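Local coordinates for protein dnab-like replicative helicase (Bacillus phage SPP1, PDB 3BH0) that is the ATPase domain of a DnaB-family replicative helicase, which probably hydrolyses ATP to drive 5'-3' unwinding of duplex DNA at the replication fork, at residues G50-L58 with K87-D97. Residues are numbered along the deposited sequence; the frame is centred on the assembly and turned at random.
Sequences GVPSGFTEL and KQAKNMSDNDD
Asn91 reaches from the helix to the backbone of the facing loop, where its ND2 donates a hydrogen bond to Ser53 O (3.0 Å, N-H...O angle 158°). The donor lies in the carbonyl plane on a lone pair of that oxygen, and the oxygen lies almost in the Asn91 amide plane, which fixes how the amide is turned. Gly54, at positive phi (97°), lets the amide approach the backbone closely, with Asn91 ND2 3.4 Å from Gly54 CA. An ST turn forms in the loop, Phe55 N donating to Ser53 OG, a hydroxyl also hydrogen-bonded to Asp59.

The helix is the end of 81-93, which begins with Lys81 and Thr82 of a probable Walker A phosphate-binding loop in this P-loop ATPase domain, and the loop 50-55 leads into helix 56-62. Past the helix, a Schellman motif with Asp96 at positive phi turns the chain toward strand 98-103.

Van der Waals packing lies to either end of this hydrogen bond. The Phe55 ring, with CG anti to the carbonyl carbon (chi1 -54°), reaches the middle of helix 81-93: Phe55 CZ lies 3.3 Å from Lys87 CG, and Phe55 CE2 3.5 Å from Gln88 CG. Asn91 ND2 sits over one face of the ring. Phe84 and Phe305 also touch this ring, while Lys87 NZ bonds to Asn304.

At the other end, Val51 and Met92 cross at about a right angle, Val51 CG1 lying 3.6 Å from Met92 CG. Val51 CG1 also meets Asp97 OD2 at 3.5 Å; the other carboxylate oxygen, OD1, pairs with Arg182. Beside them the Pro52 ring rests against the amide of Asn95, with Pro52 CD 3.7 Å from Asn95 OD1.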
loop_
_atom_site.group_PDB
_atom_site.type_symbol
_atom_site.label_atom_id
_atom_site.label_comp_id
_atom_site.label_asym_id
_atom_site.label_seq_id
_atom_site.Cartn_x
_atom_site.Cartn_y
_atom_site.Cartn_z
ATOM N N GLY A 50 15.282 -1.260 3.073
ATOM C CA GLY A 50 13.981 -1.387 3.720
ATOM C C GLY A 50 13.075 -2.486 3.190
ATOM O O GLY A 50 13.510 -3.393 2.483
ATOM N N VAL A 51 11.805 -2.395 3.567
ATOM C CA VAL A 51 10.795 -3.356 3.176
ATOM C C VAL A 51 10.498 -3.165 1.700
ATOM O O VAL A 51 10.192 -2.046 1.267
ATOM C CB VAL A 51 9.481 -3.139 3.960
ATOM C CG1 VAL A 51 8.519 -4.272 3.689
ATOM C CG2 VAL A 51 9.744 -3.004 5.452
ATOM N N PRO A 52 10.583 -4.253 0.915
ATOM C CA PRO A 52 10.301 -4.126 -0.518
ATOM C C PRO A 52 8.791 -4.101 -0.823
ATOM O O PRO A 52 8.011 -4.845 -0.214
ATOM C CB PRO A 52 10.942 -5.386 -1.109
ATOM C CG PRO A 52 10.856 -6.406 -0.001
ATOM C CD PRO A 52 10.926 -5.642 1.298
ATOM N N SER A 53 8.400 -3.237 -1.754
ATOM C CA SER A 53 7.085 -3.305 -2.396
ATOM C C SER A 53 6.995 -4.565 -3.256
ATOM O O SER A 53 5.917 -5.125 -3.423
ATOM C CB SER A 53 6.897 -2.098 -3.291
ATOM O OG SER A 53 7.901 -2.078 -4.285
ATOM N N GLY A 54 8.143 -4.995 -3.791
ATOM C CA GLY A 54 8.241 -6.166 -4.653
ATOM C C GLY A 54 8.232 -5.763 -6.118
ATOM O O GLY A 54 8.321 -6.606 -7.016
ATOM N N PHE A 55 8.097 -4.463 -6.354
ATOM C CA PHE A 55 8.194 -3.921 -7.682
ATOM C C PHE A 55 9.599 -3.369 -7.835
ATOM O O PHE A 55 9.936 -2.285 -7.335
ATOM C CB PHE A 55 7.094 -2.888 -7.952
ATOM C CG PHE A 55 5.704 -3.413 -7.695
ATOM C CD1 PHE A 55 5.223 -4.522 -8.387
ATOM C CD2 PHE A 55 4.881 -2.819 -6.749
ATOM C CE1 PHE A 55 3.943 -5.025 -8.138
ATOM C CE2 PHE A 55 3.591 -3.317 -6.505
ATOM C CZ PHE A 55 3.134 -4.416 -7.198
ATOM N N THR A 56 10.417 -4.166 -8.516
ATOM C CA THR A 56 11.851 -3.945 -8.674
ATOM C C THR A 56 12.228 -2.460 -8.791
ATOM O O THR A 56 12.991 -1.940 -7.971
ATOM C CB THR A 56 12.375 -4.766 -9.898
ATOM O OG1 THR A 56 11.858 -6.108 -9.827
ATOM C CG2 THR A 56 13.903 -4.808 -9.942
ATOM N N GLU A 57 11.660 -1.789 -9.791
ATOM C CA GLU A 57 12.088 -0.450 -10.168
ATOM C C GLU A 57 11.639 0.623 -9.202
ATOM O O GLU A 57 12.169 1.721 -9.226
ATOM C CB GLU A 57 11.614 -0.105 -11.589
ATOM C CG GLU A 57 12.348 -0.849 -12.697
ATOM C CD GLU A 57 13.866 -0.702 -12.611
ATOM O OE1 GLU A 57 14.359 0.442 -12.416
ATOM O OE2 GLU A 57 14.565 -1.741 -12.735
ATOM N N LEU A 58 10.645 0.317 -8.378
ATOM C CA LEU A 58 10.190 1.250 -7.358
ATOM C C LEU A 58 11.099 1.132 -6.133
ATOM O O LEU A 58 11.456 2.136 -5.516
ATOM C CB LEU A 58 8.710 1.004 -7.003
ATOM C CG LEU A 58 8.164 1.620 -5.703
ATOM C CD1 LEU A 58 8.029 3.130 -5.834
ATOM C CD2 LEU A 58 6.837 0.982 -5.272
ATOM N N LYS A 87 -1.171 -6.636 -3.758
ATOM C CA LYS A 87 -0.011 -7.231 -4.402
ATOM C C LYS A 87 1.189 -6.985 -3.490
ATOM O O LYS A 87 1.816 -7.929 -3.016
ATOM C CB LYS A 87 0.159 -6.655 -5.805
ATOM C CG LYS A 87 1.343 -7.174 -6.583
ATOM C CD LYS A 87 1.268 -8.662 -6.823
ATOM C CE LYS A 87 2.578 -9.151 -7.424
ATOM N NZ LYS A 87 2.445 -10.578 -7.822
ATOM N N GLN A 88 1.449 -5.710 -3.208
ATOM C CA GLN A 88 2.439 -5.277 -2.221
ATOM C C GLN A 88 2.351 -6.017 -0.896
ATOM O O GLN A 88 3.362 -6.515 -0.406
ATOM C CB GLN A 88 2.346 -3.771 -1.969
ATOM C CG GLN A 88 2.786 -2.935 -3.141
ATOM C CD GLN A 88 3.318 -1.571 -2.750
ATOM O OE1 GLN A 88 3.084 -0.585 -3.448
ATOM N NE2 GLN A 88 4.037 -1.501 -1.638
ATOM N N ALA A 89 1.155 -6.097 -0.321
ATOM C CA ALA A 89 0.984 -6.770 0.964
ATOM C C ALA A 89 1.579 -8.174 0.942
ATOM O O ALA A 89 2.258 -8.585 1.881
ATOM C CB ALA A 89 -0.482 -6.818 1.363
ATOM N N LYS A 90 1.340 -8.904 -0.142
ATOM C CA LYS A 90 1.774 -10.286 -0.226
ATOM C C LYS A 90 3.268 -10.368 -0.481
ATOM O O LYS A 90 3.931 -11.253 0.056
ATOM C CB LYS A 90 0.979 -11.034 -1.295
ATOM C CG LYS A 90 0.878 -12.553 -1.059
ATOM C CD LYS A 90 1.797 -13.298 -1.998
ATOM C CE LYS A 90 1.841 -14.786 -1.692
ATOM N NZ LYS A 90 2.598 -15.467 -2.808
ATOM N N ASN A 91 3.782 -9.441 -1.288
ATOM C CA ASN A 91 5.208 -9.308 -1.569
ATOM C C ASN A 91 6.055 -9.028 -0.332
ATOM O O ASN A 91 7.158 -9.559 -0.188
ATOM C CB ASN A 91 5.431 -8.183 -2.571
ATOM C CG ASN A 91 5.176 -8.609 -3.986
ATOM O OD1 ASN A 91 4.995 -9.794 -4.271
ATOM N ND2 ASN A 91 5.176 -7.645 -4.897
ATOM N N MET A 92 5.537 -8.170 0.541
ATOM C CA MET A 92 6.165 -7.887 1.830
ATOM C C MET A 92 6.053 -9.063 2.778
ATOM O O MET A 92 6.985 -9.336 3.529
ATOM C CB MET A 92 5.515 -6.678 2.482
ATOM C CG MET A 92 5.698 -5.415 1.708
ATOM S SD MET A 92 4.678 -4.136 2.409
ATOM C CE MET A 92 4.960 -2.896 1.179
ATOM N N SER A 93 4.909 -9.742 2.756
ATOM C CA SER A 93 4.727 -10.962 3.519
ATOM C C SER A 93 5.779 -11.989 3.129
ATOM O O SER A 93 6.265 -12.731 3.979
ATOM C CB SER A 93 3.335 -11.534 3.298
ATOM O OG SER A 93 3.217 -12.804 3.920
ATOM N N ASP A 94 6.137 -12.010 1.848
ATOM C CA ASP A 94 7.131 -12.941 1.314
ATOM C C ASP A 94 8.574 -12.661 1.763
ATOM O O ASP A 94 9.423 -13.547 1.722
ATOM C CB ASP A 94 7.061 -12.972 -0.216
ATOM C CG ASP A 94 5.827 -13.699 -0.742
ATOM O OD1 ASP A 94 5.027 -14.245 0.058
ATOM O OD2 ASP A 94 5.667 -13.711 -1.979
ATOM N N ASN A 95 8.856 -11.435 2.179
ATOM C CA ASN A 95 10.136 -11.125 2.812
ATOM C C ASN A 95 10.106 -11.545 4.281
ATOM O O ASN A 95 11.065 -11.342 5.014
ATOM C CB ASN A 95 10.399 -9.624 2.724
ATOM C CG ASN A 95 11.751 -9.300 2.142
ATOM O OD1 ASN A 95 12.547 -8.586 2.762
ATOM N ND2 ASN A 95 12.016 -9.798 0.932
ATOM N N ASP A 96 8.988 -12.136 4.697
ATOM C CA ASP A 96 8.710 -12.502 6.094
ATOM C C ASP A 96 8.531 -11.277 7.006
ATOM O O ASP A 96 8.722 -11.350 8.228
ATOM C CB ASP A 96 9.741 -13.492 6.653
ATOM C CG ASP A 96 9.139 -14.426 7.701
ATOM O OD1 ASP A 96 9.353 -14.172 8.916
ATOM O OD2 ASP A 96 8.436 -15.401 7.307
ATOM N N ASP A 97 8.149 -10.154 6.401
ATOM C CA ASP A 97 7.704 -8.996 7.156
ATOM C C ASP A 97 6.238 -9.229 7.489
ATOM O O ASP A 97 5.593 -10.093 6.869
ATOM C CB ASP A 97 7.907 -7.716 6.346
ATOM C CG ASP A 97 9.378 -7.414 6.095
ATOM O OD1 ASP A 97 10.134 -7.304 7.084
ATOM O OD2 ASP A 97 9.782 -7.291 4.914
#